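Local coordinates for protein 4-alpha-glucanotransferase (Corynebacterium glutamicum, PDB 5B68) that belongs to the amylomaltases, or disproportionating enzymes, a group of 4-alpha-glucanotransferases built around a TIM-barrel-type fold, at residues L595-Q598 / A599-D603. Numbering follows the deposited sequence.
Sequences LQWQ and AEILD
Ile601 lays its terminal methyl over one face of the Trp597 indole, one helical turn along. Its CD1 lies 3.9 Å from the centroid of the five-membered ring of Trp597, 24° off the ring normal, which meets the geometry of a CH-pi contact; the nearest ring atom is Trp597 NE1, 3.6 Å from Ile601 CD1, and the methyl is offset toward the rim. With Trp597 CG anti to the backbone N (chi1 178°), the indole lies where Ile601 CD1, carried out by the extended outer chain of Ile601, can reach its face.

Four backbone bonds of i to i+4 type mark 595-603 as alpha helix: Ala599 N to Leu595 O at 2.9 Å, Glu600 N to Gln596 O at 3.1 Å, Ile601 N to Trp597 O at 3.0 Å, and Leu602 N to Gln598 O at 2.8 Å, the last with an N-H...O angle of 164°.

The polar ends of Trp597 and Gln598 are held by residues beyond the two segments. Trp597 NE1 donates to Trp533 O while the indole stacks with His536, and the extended Gln598 accepts from Arg624 through OE1 and donates through NE2 to Tyr568 and to Asp594 of the same helix. Within helix 587-607, Ile601 touches Trp533 and Pro543 in loops, and Leu602 packs on Leu630 and Leu634 of helix 627-639.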
ATOM      1  N   LEU A 595       7.293 -29.499 -11.355  1.00 31.04           N
ATOM      2  CA  LEU A 595       8.301 -30.435 -10.778  1.00 30.21           C
ATOM      3  C   LEU A 595       9.714 -30.139 -11.215  1.00 29.81           C
ATOM      4  O   LEU A 595      10.670 -30.117 -10.385  1.00 29.55           O
ATOM      5  CB  LEU A 595       7.994 -31.889 -11.178  1.00 30.95           C
ATOM      6  CG  LEU A 595       8.788 -32.961 -10.400  1.00 35.93           C
ATOM      7  CD1 LEU A 595       8.340 -32.927  -8.934  1.00 37.26           C
ATOM      8  CD2 LEU A 595       8.540 -34.345 -10.988  1.00 37.11           C
ATOM      9  N   GLN A 596       9.901 -29.852 -12.508  1.00 29.34           N
ATOM     10  CA  GLN A 596      11.225 -29.562 -13.015  1.00 27.37           C
ATOM     11  C   GLN A 596      11.849 -28.294 -12.437  1.00 31.91           C
ATOM     12  O   GLN A 596      13.038 -28.233 -12.116  1.00 28.80           O
ATOM     13  CB  GLN A 596      11.200 -29.458 -14.571  1.00 31.81           C
ATOM     14  CG  GLN A 596      12.472 -29.019 -15.310  1.00 32.82           C
ATOM     15  CD  GLN A 596      13.679 -29.922 -15.153  1.00 32.15           C
ATOM     16  OE1 GLN A 596      14.826 -29.475 -15.155  1.00 39.33           O
ATOM     17  NE2 GLN A 596      13.433 -31.183 -15.059  1.00 35.18           N
ATOM     18  N   TRP A 597      11.049 -27.240 -12.394  1.00 28.95           N
ATOM     19  CA  TRP A 597      11.499 -25.959 -11.809  1.00 29.38           C
ATOM     20  C   TRP A 597      11.837 -26.145 -10.306  1.00 25.25           C
ATOM     21  O   TRP A 597      12.903 -25.702  -9.858  1.00 26.94           O
ATOM     22  CB  TRP A 597      10.346 -24.944 -11.970  1.00 28.22           C
ATOM     23  CG  TRP A 597      10.600 -23.555 -11.378  1.00 26.31           C
ATOM     24  CD1 TRP A 597       9.827 -22.910 -10.466  1.00 27.15           C
ATOM     25  CD2 TRP A 597      11.676 -22.690 -11.685  1.00 25.02           C
ATOM     26  NE1 TRP A 597      10.371 -21.692 -10.172  1.00 27.51           N
ATOM     27  CE2 TRP A 597      11.507 -21.526 -10.901  1.00 25.03           C
ATOM     28  CE3 TRP A 597      12.774 -22.776 -12.556  1.00 26.12           C
ATOM     29  CZ2 TRP A 597      12.387 -20.464 -10.950  1.00 25.26           C
ATOM     30  CZ3 TRP A 597      13.651 -21.700 -12.633  1.00 28.47           C
ATOM     31  CH2 TRP A 597      13.417 -20.528 -11.817  1.00 26.28           C
ATOM     32  N   GLN A 598      10.929 -26.782  -9.568  1.00 24.37           N
ATOM     33  CA  GLN A 598      11.165 -27.157  -8.136  1.00 25.20           C
ATOM     34  C   GLN A 598      12.492 -27.925  -7.975  1.00 27.83           C
ATOM     35  O   GLN A 598      13.332 -27.608  -7.116  1.00 26.54           O
ATOM     36  CB  GLN A 598      10.006 -27.924  -7.561  1.00 28.12           C
ATOM     37  CG  GLN A 598       8.771 -27.059  -7.338  1.00 25.44           C
ATOM     38  CD  GLN A 598       7.732 -27.644  -6.437  1.00 27.69           C
ATOM     39  OE1 GLN A 598       8.009 -28.392  -5.488  1.00 28.89           O
ATOM     40  NE2 GLN A 598       6.481 -27.291  -6.705  1.00 29.26           N
ATOM     41  N   ALA A 599      12.744 -28.857  -8.874  1.00 25.85           N
ATOM     42  CA  ALA A 599      13.948 -29.678  -8.764  1.00 27.12           C
ATOM     43  C   ALA A 599      15.138 -28.861  -8.904  1.00 25.72           C
ATOM     44  O   ALA A 599      16.093 -28.976  -8.137  1.00 28.23           O
ATOM     45  CB  ALA A 599      13.932 -30.819  -9.826  1.00 28.61           C
ATOM     46  N   GLU A 600      15.117 -27.979  -9.897  1.00 27.64           N
ATOM     47  CA  GLU A 600      16.211 -27.090 -10.142  1.00 27.82           C
ATOM     48  C   GLU A 600      16.502 -26.186  -8.932  1.00 26.80           C
ATOM     49  O   GLU A 600      17.693 -25.880  -8.629  1.00 26.73           O
ATOM     50  CB  GLU A 600      15.944 -26.236 -11.408  1.00 31.60           C
ATOM     51  CG  GLU A 600      16.203 -26.999 -12.714  1.00 34.98           C
ATOM     52  CD  GLU A 600      15.839 -26.202 -13.962  1.00 35.69           C
ATOM     53  OE1 GLU A 600      16.401 -25.112 -14.114  1.00 31.48           O
ATOM     54  OE2 GLU A 600      15.048 -26.714 -14.787  1.00 37.28           O
ATOM     55  N   ILE A 601      15.427 -25.732  -8.273  1.00 25.57           N
ATOM     56  CA  ILE A 601      15.588 -24.876  -7.073  1.00 23.23           C
ATOM     57  C   ILE A 601      16.198 -25.678  -5.913  1.00 24.10           C
ATOM     58  O   ILE A 601      17.117 -25.180  -5.220  1.00 25.33           O
ATOM     59  CB  ILE A 601      14.220 -24.312  -6.613  1.00 25.13           C
ATOM     60  CG1 ILE A 601      13.740 -23.231  -7.614  1.00 27.12           C
ATOM     61  CG2 ILE A 601      14.318 -23.701  -5.209  1.00 26.95           C
ATOM     62  CD1 ILE A 601      12.342 -22.720  -7.320  1.00 27.01           C
ATOM     63  N   LEU A 602      15.706 -26.902  -5.742  1.00 22.79           N
ATOM     64  CA  LEU A 602      16.211 -27.773  -4.686  1.00 24.53           C
ATOM     65  C   LEU A 602      17.688 -28.098  -4.942  1.00 24.68           C
ATOM     66  O   LEU A 602      18.483 -28.170  -3.997  1.00 22.74           O
ATOM     67  CB  LEU A 602      15.359 -29.039  -4.586  1.00 25.48           C
ATOM     68  CG  LEU A 602      13.882 -28.799  -4.149  1.00 24.03           C
ATOM     69  CD1 LEU A 602      13.050 -30.046  -4.372  1.00 26.20           C
ATOM     70  CD2 LEU A 602      13.736 -28.327  -2.700  1.00 25.23           C
ATOM     71  N   ASP A 603      18.064 -28.308  -6.224  1.00 27.57           N
ATOM     72  CA  ASP A 603      19.492 -28.444  -6.564  1.00 25.57           C
ATOM     73  C   ASP A 603      20.301 -27.226  -6.239  1.00 26.98           C
ATOM     74  O   ASP A 603      21.458 -27.315  -5.777  1.00 24.80           O
ATOM     75  CB  ASP A 603      19.683 -28.826  -8.047  1.00 30.52           C
ATOM     76  CG  ASP A 603      19.343 -30.293  -8.324  1.00 31.34           C
ATOM     77  OD1 ASP A 603      19.214 -31.105  -7.359  1.00 31.69           O
ATOM     78  OD2 ASP A 603      19.114 -30.583  -9.521  1.00 30.14           O
TER